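Terminal oxygenase component of carbazole 1,9a-dioxygenase (Sphingomonas, PDB 3GKQ) probably catalyses the angular dioxygenation of carbazole, passing electrons from a Rieske [2Fe-2S] cluster to a non-heme iron(II) centre where oxygen is activated. Local coordinates at residues 97-102 / 106-111; 60-65 / 86-91; 343-348 / 352-357; 177-182 / 365-370. All blocks are in the same frame, centred on the assembly; numbering follows the deposited sequence.

Contact 1 (97-102 / 106-111); sequences GWTYRW and KLVDIL. With FES (Fe2/s2 (inorganic) cluster), chain H.
Trp98 lies alongside Ile110 and across Leu107, packing an indole between the iron-sulfur cluster and the partner strand of a beta hairpin. Followed outward, its CB lies between S1 of the cluster, at 3.6 Å, and Leu107 CD1, at 3.7 Å. With CG anti to the carbonyl carbon (chi1 -80°), the five-membered ring swings back to the cluster: CD1 lies 3.3 Å from S1 and also meets Ile110 CG2. NE1 comes under Ile110 CD1, which lies over one face in a CH-pi contact, 3.9 Å from the centroid of the five-membered ring. Beyond, CE3 reaches Leu107 CD2 at 3.6 Å, and CZ3 meets the same methyl. His74 stacks on the indole, and Phe357 of the second subunit meets it edge-to-face. At the next pair on the same face of the hairpin, Leu107 CD1 lies over the Tyr100 ring. Behind them the strands run antiparallel with a classic beta bulge, Val108 and Asp109 both facing Thr99, whose N gives a 2.8 Å bond to Asp109 O. Gly97 O takes Leu111 N and Thr99 OG1, itself also bonded to Ser92 OG, from opposite faces of its plane. An alanine in place of Trp98 would remove the ring and probably leave Ile110 CD1, Leu107 CD2 and His74 without the surface they pack on. The chemistry is thus an apolar wall, pinned by backbone bonds, on one side of a bridging sulfide.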
# COMPACT_ATOMS: atom_id res chain seq x y z
N GLY A 97 29.77 14.52 4.90
CA GLY A 97 30.34 15.08 6.11
C GLY A 97 29.98 16.49 6.56
O GLY A 97 30.77 17.10 7.29
N TRP A 98 28.84 17.03 6.13
CA TRP A 98 28.47 18.36 6.62
C TRP A 98 28.31 18.14 8.12
O TRP A 98 27.64 17.19 8.55
CB TRP A 98 27.17 18.84 5.99
CG TRP A 98 27.35 19.41 4.60
CD1 TRP A 98 28.24 18.98 3.64
CD2 TRP A 98 26.58 20.45 3.99
NE1 TRP A 98 28.06 19.69 2.47
CE2 TRP A 98 27.04 20.59 2.66
CE3 TRP A 98 25.53 21.27 4.43
CZ2 TRP A 98 26.50 21.52 1.77
CZ3 TRP A 98 24.99 22.19 3.55
CH2 TRP A 98 25.47 22.31 2.23
N THR A 99 28.93 19.00 8.92
CA THR A 99 28.93 18.85 10.37
C THR A 99 28.18 19.94 11.12
O THR A 99 28.45 21.12 10.95
CB THR A 99 30.39 18.76 10.86
OG1 THR A 99 31.04 17.68 10.19
CG2 THR A 99 30.46 18.53 12.37
N TYR A 100 27.24 19.51 11.97
CA TYR A 100 26.40 20.43 12.74
C TYR A 100 26.52 20.25 14.25
O TYR A 100 26.72 19.14 14.73
CB TYR A 100 24.92 20.23 12.37
CG TYR A 100 24.62 20.07 10.89
CD1 TYR A 100 24.77 18.83 10.26
CD2 TYR A 100 24.15 21.14 10.14
CE1 TYR A 100 24.44 18.68 8.90
CE2 TYR A 100 23.82 21.00 8.80
CZ TYR A 100 23.96 19.77 8.18
OH TYR A 100 23.62 19.63 6.86
N ARG A 101 26.38 21.35 14.99
CA ARG A 101 26.42 21.29 16.44
C ARG A 101 25.03 20.93 16.96
O ARG A 101 24.02 21.43 16.45
CB ARG A 101 26.82 22.65 17.04
CG ARG A 101 28.30 23.02 16.90
CD ARG A 101 28.58 24.34 17.61
NE ARG A 101 28.27 24.27 19.04
CZ ARG A 101 29.11 23.83 19.98
NH1 ARG A 101 30.33 23.43 19.65
NH2 ARG A 101 28.73 23.80 21.25
N TRP A 102 24.98 20.09 17.99
CA TRP A 102 23.72 19.68 18.58
C TRP A 102 22.99 20.83 19.28
O TRP A 102 21.76 20.93 19.18
CB TRP A 102 23.93 18.56 19.61
CG TRP A 102 24.32 17.25 19.03
CD1 TRP A 102 25.57 16.70 18.99
CD2 TRP A 102 23.44 16.29 18.42
NE1 TRP A 102 25.53 15.46 18.39
CE2 TRP A 102 24.24 15.18 18.03
CE3 TRP A 102 22.06 16.25 18.16
CZ2 TRP A 102 23.70 14.06 17.40
CZ3 TRP A 102 21.53 15.13 17.53
CH2 TRP A 102 22.35 14.05 17.16
N LYS A 106 24.04 24.67 14.04
CA LYS A 106 24.90 25.36 13.08
C LYS A 106 25.87 24.49 12.28
O LYS A 106 26.51 23.58 12.83
CB LYS A 106 25.69 26.46 13.79
CG LYS A 106 26.69 27.18 12.88
CD LYS A 106 27.54 28.18 13.66
CE LYS A 106 28.59 28.83 12.77
NZ LYS A 106 27.98 29.64 11.68
N LEU A 107 25.97 24.77 10.98
CA LEU A 107 26.88 24.05 10.10
C LEU A 107 28.24 24.69 10.38
O LEU A 107 28.57 25.74 9.82
CB LEU A 107 26.50 24.28 8.64
CG LEU A 107 27.39 23.65 7.57
CD1 LEU A 107 27.38 22.14 7.70
CD2 LEU A 107 26.90 24.07 6.18
N VAL A 108 29.02 24.05 11.25
CA VAL A 108 30.33 24.56 11.66
C VAL A 108 31.52 24.05 10.84
O VAL A 108 32.60 24.65 10.87
CB VAL A 108 30.58 24.23 13.15
CG1 VAL A 108 30.65 22.72 13.35
CG2 VAL A 108 31.85 24.90 13.62
N ASP A 109 31.34 22.95 10.13
CA ASP A 109 32.42 22.38 9.32
C ASP A 109 31.86 21.48 8.23
O ASP A 109 30.72 21.04 8.29
CB ASP A 109 33.36 21.54 10.21
CG ASP A 109 34.29 22.39 11.06
OD1 ASP A 109 35.20 23.05 10.50
OD2 ASP A 109 34.12 22.40 12.30
N ILE A 110 32.69 21.22 7.22
CA ILE A 110 32.34 20.31 6.14
C ILE A 110 33.61 19.50 5.90
O ILE A 110 34.53 19.93 5.21
CB ILE A 110 31.93 21.04 4.84
CG1 ILE A 110 30.65 21.85 5.08
CG2 ILE A 110 31.68 20.01 3.74
CD1 ILE A 110 30.14 22.59 3.85
N LEU A 111 33.65 18.32 6.52
CA LEU A 111 34.78 17.41 6.44
C LEU A 111 35.33 17.15 5.04
O LEU A 111 36.54 16.99 4.87
CB LEU A 111 34.41 16.09 7.11
CG LEU A 111 34.46 15.99 8.64
CD1 LEU A 111 34.11 17.31 9.29
CD2 LEU A 111 33.53 14.88 9.09
FE1 FES H . 24.49 15.34 4.08
FE2 FES H . 25.73 15.77 1.64
S1 FES H . 26.62 16.14 3.64
S2 FES H . 23.63 14.89 2.07

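Contact 2 (60-65 / 86-91); sequences RVDGVV and YSKATI
Lys88 reaches across to Asp62 through a chain that bends at its last two torsions, and the result is a salt bridge at the limit of contact: NZ stands 3.4 Å from Asp62 OD2, a weak hydrogen bond between two exposed side chains. On the way the lysine crosses obliquely over Val61, whose CG1, anti to the backbone N (chi1 -177°), lies 3.8 Å from Lys88 CG and also close to the ammonium. Many of the polar groups are settled within the two turns, others by residues nearby. In 60-65 a type I' turn joins Val61 to Val64, with Val61 N bonded to Val64 O and Val64 N to Val61 O at 3.0 Å. Arg60 NE donates to Gly63 O at 3.1 Å along a straight line (167°), although it comes from well above the carbonyl plane. The amides of Asp62 and Gly63 are taken by the two carboxylate oxygens of Glu43, and Arg60 finds Glu131 and Val41 O for its terminal nitrogens. In 86-91 a type I turn from Ser87 to Thr90 is closed by Thr90 N to Ser87 O, and the two hydroxyls share a 2.8 Å bond between Ser87 OG and Thr90 OG1. The contact sets the hairpin end of the sheet 47-51, 54-61, 64-69 beside the turn leading into strand 90-92, the edge of the other Rieske sheet, alongside strand 98-101.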
# COMPACT_ATOMS: atom_id res chain seq x y z
N ARG A 60 21.99 13.30 23.94
CA ARG A 60 22.31 13.83 25.25
C ARG A 60 23.82 14.08 25.29
O ARG A 60 24.62 13.16 25.14
CB ARG A 60 21.89 12.83 26.33
CG ARG A 60 22.30 13.20 27.73
CD ARG A 60 21.51 12.38 28.74
NE ARG A 60 20.59 13.25 29.46
CZ ARG A 60 19.29 13.02 29.60
NH1 ARG A 60 18.72 11.94 29.07
NH2 ARG A 60 18.55 13.88 30.27
N VAL A 61 24.19 15.35 25.46
CA VAL A 61 25.59 15.75 25.51
C VAL A 61 25.85 16.42 26.85
O VAL A 61 25.26 17.46 27.16
CB VAL A 61 25.92 16.73 24.37
CG1 VAL A 61 27.41 17.07 24.39
CG2 VAL A 61 25.53 16.12 23.03
N ASP A 62 26.76 15.83 27.62
CA ASP A 62 27.08 16.35 28.95
C ASP A 62 25.80 16.45 29.76
O ASP A 62 25.52 17.48 30.39
CB ASP A 62 27.76 17.72 28.86
CG ASP A 62 29.13 17.65 28.19
OD1 ASP A 62 29.84 16.64 28.41
OD2 ASP A 62 29.49 18.59 27.46
N GLY A 63 25.01 15.38 29.72
CA GLY A 63 23.77 15.34 30.47
C GLY A 63 22.61 16.18 29.94
O GLY A 63 21.50 16.06 30.45
N VAL A 64 22.86 17.01 28.94
CA VAL A 64 21.80 17.86 28.39
C VAL A 64 21.23 17.35 27.06
O VAL A 64 21.98 17.06 26.13
CB VAL A 64 22.32 19.30 28.18
CG1 VAL A 64 21.20 20.19 27.65
CG2 VAL A 64 22.85 19.86 29.49
N VAL A 65 19.91 17.24 27.00
CA VAL A 65 19.24 16.75 25.79
C VAL A 65 19.09 17.84 24.74
O VAL A 65 18.63 18.95 25.03
CB VAL A 65 17.82 16.19 26.10
CG1 VAL A 65 17.17 15.66 24.82
CG2 VAL A 65 17.91 15.08 27.14
N TYR A 86 32.04 12.91 15.23
CA TYR A 86 33.49 12.95 15.34
C TYR A 86 34.03 13.97 16.34
O TYR A 86 35.24 14.19 16.44
CB TYR A 86 34.10 13.16 13.96
CG TYR A 86 33.77 12.03 13.03
CD1 TYR A 86 34.27 10.75 13.26
CD2 TYR A 86 32.88 12.20 11.97
CE1 TYR A 86 33.89 9.67 12.46
CE2 TYR A 86 32.49 11.14 11.17
CZ TYR A 86 33.00 9.88 11.42
OH TYR A 86 32.61 8.81 10.65
N SER A 87 33.11 14.60 17.07
CA SER A 87 33.45 15.56 18.11
C SER A 87 32.25 15.50 19.04
O SER A 87 31.13 15.25 18.60
CB SER A 87 33.62 16.97 17.54
OG SER A 87 32.45 17.75 17.71
N LYS A 88 32.50 15.70 20.33
CA LYS A 88 31.45 15.64 21.34
C LYS A 88 30.22 16.51 21.06
O LYS A 88 29.09 16.09 21.29
CB LYS A 88 32.03 16.04 22.70
CG LYS A 88 31.00 16.09 23.82
CD LYS A 88 31.49 16.91 25.01
CE LYS A 88 31.60 18.40 24.67
NZ LYS A 88 30.29 19.00 24.23
N ALA A 89 30.45 17.72 20.57
CA ALA A 89 29.37 18.66 20.32
C ALA A 89 28.70 18.61 18.95
O ALA A 89 27.78 19.38 18.70
CB ALA A 89 29.88 20.08 20.58
N THR A 90 29.14 17.71 18.08
CA THR A 90 28.56 17.68 16.74
C THR A 90 28.22 16.31 16.17
O THR A 90 28.56 15.27 16.73
CB THR A 90 29.51 18.34 15.72
OG1 THR A 90 30.65 17.50 15.52
CG2 THR A 90 29.97 19.70 16.20
N ILE A 91 27.54 16.36 15.03
CA ILE A 91 27.18 15.17 14.28
C ILE A 91 27.56 15.51 12.85
O ILE A 91 27.36 16.64 12.40
CB ILE A 91 25.66 14.85 14.36
CG1 ILE A 91 25.34 13.65 13.46
CG2 ILE A 91 24.84 16.06 13.92
CD1 ILE A 91 23.93 13.09 13.63

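Contact 3 (343-348 / 352-357); sequences PFYADD and REEVLF
Tyr345 and Glu354 are brought together by two quite different torsions. The tyrosine ring leaves its helix with CG anti to the carbonyl carbon (chi1 -68°), while Glu354 has CG between its backbone N and carbonyl carbon (chi1 69°) and then runs out extended. The two side chains cross at about a right angle, and Tyr345 OH donates to Glu354 OE1 over 2.6 Å, the oxygen being met on its anti lone pair. OE1 lies at the edge of the phenol, near the ring plane, whereas the carboxylate as a whole is turned 65° from the ring. Next to it the Phe344 ring leans on the end of the short helix: its CZ is 3.8 Å from Glu353 CB and 4.0 Å from Glu354 N. Phe344 also covers one face of the Tyr345 ring, with CD2 over the rim, which probably limits the tilt of the phenol. Farther along, Arg352 CG packs on Asp348 O at 3.8 Å. The buried carboxylate is used at both oxygens, since Glu354 OE2 carries salt bridges to Arg367 and Arg14, and the tyrosine hydroxyl is bonded to Arg75 NE of the third subunit as well. A phenol shared in this way is consistent with a fixed link from that Rieske arginine to Glu354. Helix 332-346 is followed after a short turn by the brief helix 349-353, and the Tyr345-Glu354 bond links the end of the first to the residue just after the second. The site is the trimer interface characteristic of Rieske oxygenases, where the catalytic domain of one subunit meets the cluster-bearing domain of the next.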
# COMPACT_ATOMS: atom_id res chain seq x y z
N PRO A 343 -11.28 4.60 10.80
CA PRO A 343 -11.79 4.80 9.43
C PRO A 343 -13.02 5.69 9.30
O PRO A 343 -13.19 6.38 8.29
CB PRO A 343 -12.04 3.37 8.94
CG PRO A 343 -12.31 2.61 10.21
CD PRO A 343 -11.31 3.18 11.18
N PHE A 344 -13.89 5.70 10.31
CA PHE A 344 -15.09 6.51 10.27
C PHE A 344 -14.75 8.00 10.28
O PHE A 344 -15.44 8.80 9.66
CB PHE A 344 -15.98 6.18 11.47
CG PHE A 344 -17.36 6.80 11.41
CD1 PHE A 344 -18.21 6.55 10.34
CD2 PHE A 344 -17.84 7.57 12.47
CE1 PHE A 344 -19.51 7.06 10.32
CE2 PHE A 344 -19.13 8.08 12.47
CZ PHE A 344 -19.98 7.83 11.39
N TYR A 345 -13.67 8.36 10.97
CA TYR A 345 -13.26 9.75 11.08
C TYR A 345 -12.08 10.15 10.18
O TYR A 345 -11.85 11.34 9.97
CB TYR A 345 -12.91 10.09 12.54
CG TYR A 345 -14.11 10.08 13.46
CD1 TYR A 345 -14.93 11.20 13.59
CD2 TYR A 345 -14.46 8.93 14.17
CE1 TYR A 345 -16.06 11.18 14.39
CE2 TYR A 345 -15.60 8.89 14.99
CZ TYR A 345 -16.40 10.02 15.08
OH TYR A 345 -17.53 10.01 15.86
N ALA A 346 -11.35 9.18 9.65
CA ALA A 346 -10.19 9.47 8.82
C ALA A 346 -10.47 10.36 7.61
O ALA A 346 -9.62 11.16 7.21
CB ALA A 346 -9.52 8.18 8.37
N ASP A 347 -11.66 10.23 7.02
CA ASP A 347 -12.01 11.03 5.85
C ASP A 347 -12.94 12.20 6.20
O ASP A 347 -13.57 12.77 5.31
CB ASP A 347 -12.68 10.16 4.79
CG ASP A 347 -13.86 9.38 5.33
OD1 ASP A 347 -14.49 9.85 6.31
OD2 ASP A 347 -14.17 8.30 4.77
N ASP A 348 -13.02 12.54 7.48
CA ASP A 348 -13.85 13.64 7.96
C ASP A 348 -15.36 13.39 7.96
O ASP A 348 -16.12 14.18 8.52
CB ASP A 348 -13.58 14.92 7.15
CG ASP A 348 -12.12 15.33 7.18
OD1 ASP A 348 -11.52 15.35 8.27
OD2 ASP A 348 -11.56 15.64 6.10
N ARG A 352 -19.54 14.52 10.82
CA ARG A 352 -20.88 14.92 10.39
C ARG A 352 -21.92 13.82 10.58
O ARG A 352 -23.09 14.11 10.85
CB ARG A 352 -20.87 15.30 8.91
CG ARG A 352 -19.53 15.81 8.38
CD ARG A 352 -19.19 17.19 8.91
NE ARG A 352 -17.87 17.62 8.45
CZ ARG A 352 -17.42 18.86 8.54
NH1 ARG A 352 -18.17 19.81 9.08
NH2 ARG A 352 -16.21 19.16 8.09
N GLU A 353 -21.51 12.57 10.42
CA GLU A 353 -22.44 11.45 10.51
C GLU A 353 -22.63 10.80 11.88
O GLU A 353 -23.58 10.05 12.07
CB GLU A 353 -22.03 10.37 9.51
CG GLU A 353 -22.11 10.80 8.07
CD GLU A 353 -21.71 9.68 7.12
OE1 GLU A 353 -22.27 8.57 7.23
OE2 GLU A 353 -20.82 9.92 6.27
N GLU A 354 -21.73 11.07 12.82
CA GLU A 354 -21.85 10.50 14.16
C GLU A 354 -23.20 10.90 14.76
O GLU A 354 -23.74 11.96 14.43
CB GLU A 354 -20.72 11.02 15.05
CG GLU A 354 -20.84 12.51 15.39
CD GLU A 354 -19.60 13.10 16.06
OE1 GLU A 354 -18.61 12.37 16.29
OE2 GLU A 354 -19.61 14.31 16.36
N VAL A 355 -23.74 10.05 15.63
CA VAL A 355 -25.00 10.35 16.32
C VAL A 355 -24.66 10.29 17.80
O VAL A 355 -24.59 9.22 18.40
CB VAL A 355 -26.10 9.31 16.01
CG1 VAL A 355 -27.33 9.60 16.85
CG2 VAL A 355 -26.46 9.35 14.53
N LEU A 356 -24.44 11.46 18.39
CA LEU A 356 -24.05 11.55 19.79
C LEU A 356 -25.20 11.52 20.80
O LEU A 356 -26.35 11.82 20.45
CB LEU A 356 -23.24 12.83 20.00
CG LEU A 356 -22.04 13.01 19.06
CD1 LEU A 356 -21.31 14.29 19.42
CD2 LEU A 356 -21.12 11.80 19.18
N PHE A 357 -24.90 11.13 22.03
CA PHE A 357 -25.93 11.15 23.06
C PHE A 357 -25.45 11.92 24.29
O PHE A 357 -24.33 12.45 24.30
CB PHE A 357 -26.45 9.72 23.39
CG PHE A 357 -25.47 8.82 24.12
CD1 PHE A 357 -24.10 8.94 23.96
CD2 PHE A 357 -25.96 7.79 24.94
CE1 PHE A 357 -23.22 8.04 24.58
CE2 PHE A 357 -25.10 6.89 25.56
CZ PHE A 357 -23.73 7.01 25.39

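Contact 4 (177-182 / 365-370); sequences GVENGF and EWRRLA
Trp366 sets its indole between helices 361-373 and 174-181, and Val178 meets it at about a right angle. Val178 CG1, anti to the backbone N (chi1 -166°), stands above the indole plane toward its rim, 3.6 Å from Trp366 CE2. The opposite face is taken by Ala370 CB from the next turn of the same helix, so the indole is sandwiched between aliphatic groups. Trp366 CB in turn is 4.1 Å from Phe182 CD2, Phe182 being the first residue after helix 174-181 to leave helical angles. In the helix-grip fold of Bet v 1-like domains a C-terminal helix lies against the sheet, and here Val178, Phe182 and Trp366 all touch Val265 of strand 262-266. Glu179 turns a folded chain toward Arg367 and makes the polar half of the contact, a salt bridge of two bonds. Arg367 NH1 donates to Glu179 OE2 at 3.1 Å in a nearly straight bond (165°), close to the guanidinium plane, and to Glu179 OE1 at 2.9 Å in a weak, bent one. The carboxylate is turned 37° from the guanidinium plane. Arg367 NH2 bridges to Glu354 OE2. Replacing Arg367 by a leucine would probably leave the buried Glu179 carboxylate short of a cationic partner and take one of its two arginine partners from Glu354. Glu179 also binds Arg75 of the third subunit and Tyr21 OH, and Arg367 makes a cation-pi contact with Trp18.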
# COMPACT_ATOMS: atom_id res chain seq x y z
N GLY A 177 -7.53 8.90 20.08
CA GLY A 177 -7.02 8.64 21.41
C GLY A 177 -7.65 9.59 22.42
O GLY A 177 -8.11 9.16 23.48
N VAL A 178 -7.68 10.88 22.09
CA VAL A 178 -8.26 11.87 22.99
C VAL A 178 -9.76 11.67 23.12
O VAL A 178 -10.31 11.74 24.21
CB VAL A 178 -7.99 13.32 22.49
CG1 VAL A 178 -8.31 14.31 23.60
CG2 VAL A 178 -6.56 13.46 22.06
N GLU A 179 -10.43 11.42 21.99
CA GLU A 179 -11.87 11.19 21.99
C GLU A 179 -12.16 10.02 22.94
O GLU A 179 -13.00 10.13 23.84
CB GLU A 179 -12.36 10.85 20.58
CG GLU A 179 -12.30 12.00 19.53
CD GLU A 179 -13.50 12.93 19.59
OE1 GLU A 179 -14.64 12.43 19.74
OE2 GLU A 179 -13.32 14.17 19.45
N ASN A 180 -11.47 8.90 22.73
CA ASN A 180 -11.65 7.71 23.57
C ASN A 180 -11.29 7.97 25.04
O ASN A 180 -12.01 7.55 25.94
CB ASN A 180 -10.80 6.56 23.01
CG ASN A 180 -10.69 5.37 23.96
OD1 ASN A 180 -9.60 5.07 24.46
ND2 ASN A 180 -11.80 4.70 24.20
N GLY A 181 -10.19 8.68 25.26
CA GLY A 181 -9.78 8.97 26.63
C GLY A 181 -10.76 9.80 27.45
O GLY A 181 -11.04 9.47 28.60
N PHE A 182 -11.29 10.86 26.86
CA PHE A 182 -12.23 11.75 27.55
C PHE A 182 -13.70 11.41 27.32
O PHE A 182 -14.56 12.28 27.32
CB PHE A 182 -11.95 13.20 27.13
CG PHE A 182 -12.58 14.22 28.02
CD1 PHE A 182 -12.31 14.24 29.39
CD2 PHE A 182 -13.43 15.20 27.50
CE1 PHE A 182 -12.87 15.21 30.21
CE2 PHE A 182 -13.99 16.17 28.31
CZ PHE A 182 -13.71 16.18 29.67
N GLU A 365 -17.45 19.63 24.47
CA GLU A 365 -16.85 20.78 25.14
C GLU A 365 -15.35 20.82 24.87
O GLU A 365 -14.76 21.89 24.76
CB GLU A 365 -17.12 20.74 26.65
CG GLU A 365 -18.53 21.12 27.04
CD GLU A 365 -18.92 22.50 26.52
OE1 GLU A 365 -18.19 23.47 26.81
OE2 GLU A 365 -19.95 22.60 25.82
N TRP A 366 -14.74 19.65 24.78
CA TRP A 366 -13.31 19.57 24.50
C TRP A 366 -13.02 20.05 23.08
O TRP A 366 -12.10 20.83 22.85
CB TRP A 366 -12.81 18.13 24.70
CG TRP A 366 -11.68 17.74 23.78
CD1 TRP A 366 -11.75 16.89 22.71
CD2 TRP A 366 -10.32 18.21 23.83
NE1 TRP A 366 -10.53 16.80 22.09
CE2 TRP A 366 -9.64 17.60 22.76
CE3 TRP A 366 -9.62 19.08 24.68
CZ2 TRP A 366 -8.28 17.83 22.50
CZ3 TRP A 366 -8.27 19.31 24.42
CH2 TRP A 366 -7.62 18.69 23.35
N ARG A 367 -13.82 19.59 22.12
CA ARG A 367 -13.62 19.98 20.73
C ARG A 367 -13.76 21.50 20.56
O ARG A 367 -13.02 22.11 19.79
CB ARG A 367 -14.62 19.22 19.84
CG ARG A 367 -14.75 17.77 20.28
CD ARG A 367 -14.82 16.72 19.19
NE ARG A 367 -16.08 16.70 18.48
CZ ARG A 367 -16.72 15.58 18.11
NH1 ARG A 367 -16.24 14.38 18.40
NH2 ARG A 367 -17.86 15.68 17.44
N ARG A 368 -14.69 22.10 21.29
CA ARG A 368 -14.90 23.55 21.22
C ARG A 368 -13.72 24.28 21.85
O ARG A 368 -13.19 25.23 21.26
CB ARG A 368 -16.19 23.94 21.95
CG ARG A 368 -17.47 23.42 21.31
CD ARG A 368 -18.67 23.65 22.22
NE ARG A 368 -18.97 25.07 22.39
CZ ARG A 368 -19.78 25.76 21.59
NH1 ARG A 368 -20.38 25.16 20.57
NH2 ARG A 368 -19.99 27.05 21.81
N LEU A 369 -13.31 23.85 23.03
CA LEU A 369 -12.19 24.47 23.73
C LEU A 369 -10.90 24.31 22.92
O LEU A 369 -10.16 25.27 22.73
CB LEU A 369 -12.03 23.86 25.13
CG LEU A 369 -10.86 24.39 25.97
CD1 LEU A 369 -11.25 24.45 27.44
CD2 LEU A 369 -9.65 23.49 25.78
N ALA A 370 -10.65 23.09 22.44
CA ALA A 370 -9.45 22.84 21.66
C ALA A 370 -9.43 23.70 20.40
O ALA A 370 -8.38 24.22 20.01
CB ALA A 370 -9.37 21.37 21.29

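In the fold
The four contacts fall into two groups. Contacts 1 and 2 share the Rieske domain, their centres 13 Å apart, and meet through Tyr100 N and Ile91 O at 2.9 Å; contact 1 touches the [2Fe-2S] cluster, contact 2 lies away from the known sites. Contacts 3 and 4, centres 14 Å apart in the catalytic domain, meet where Glu354 OE2 stands 2.5 Å from Arg367 NH2, and the Phe182 side chain is about 10 Å from the bound iron(II). Contacts 1 and 4 are about 43 Å apart between centres, but Trp98 meets Phe357 of the second subunit, and Asn180 bonds both the iron ligand Asp334 and Tyr95 of the third subunit, consistent with electron transfer across subunits as in related oxygenases.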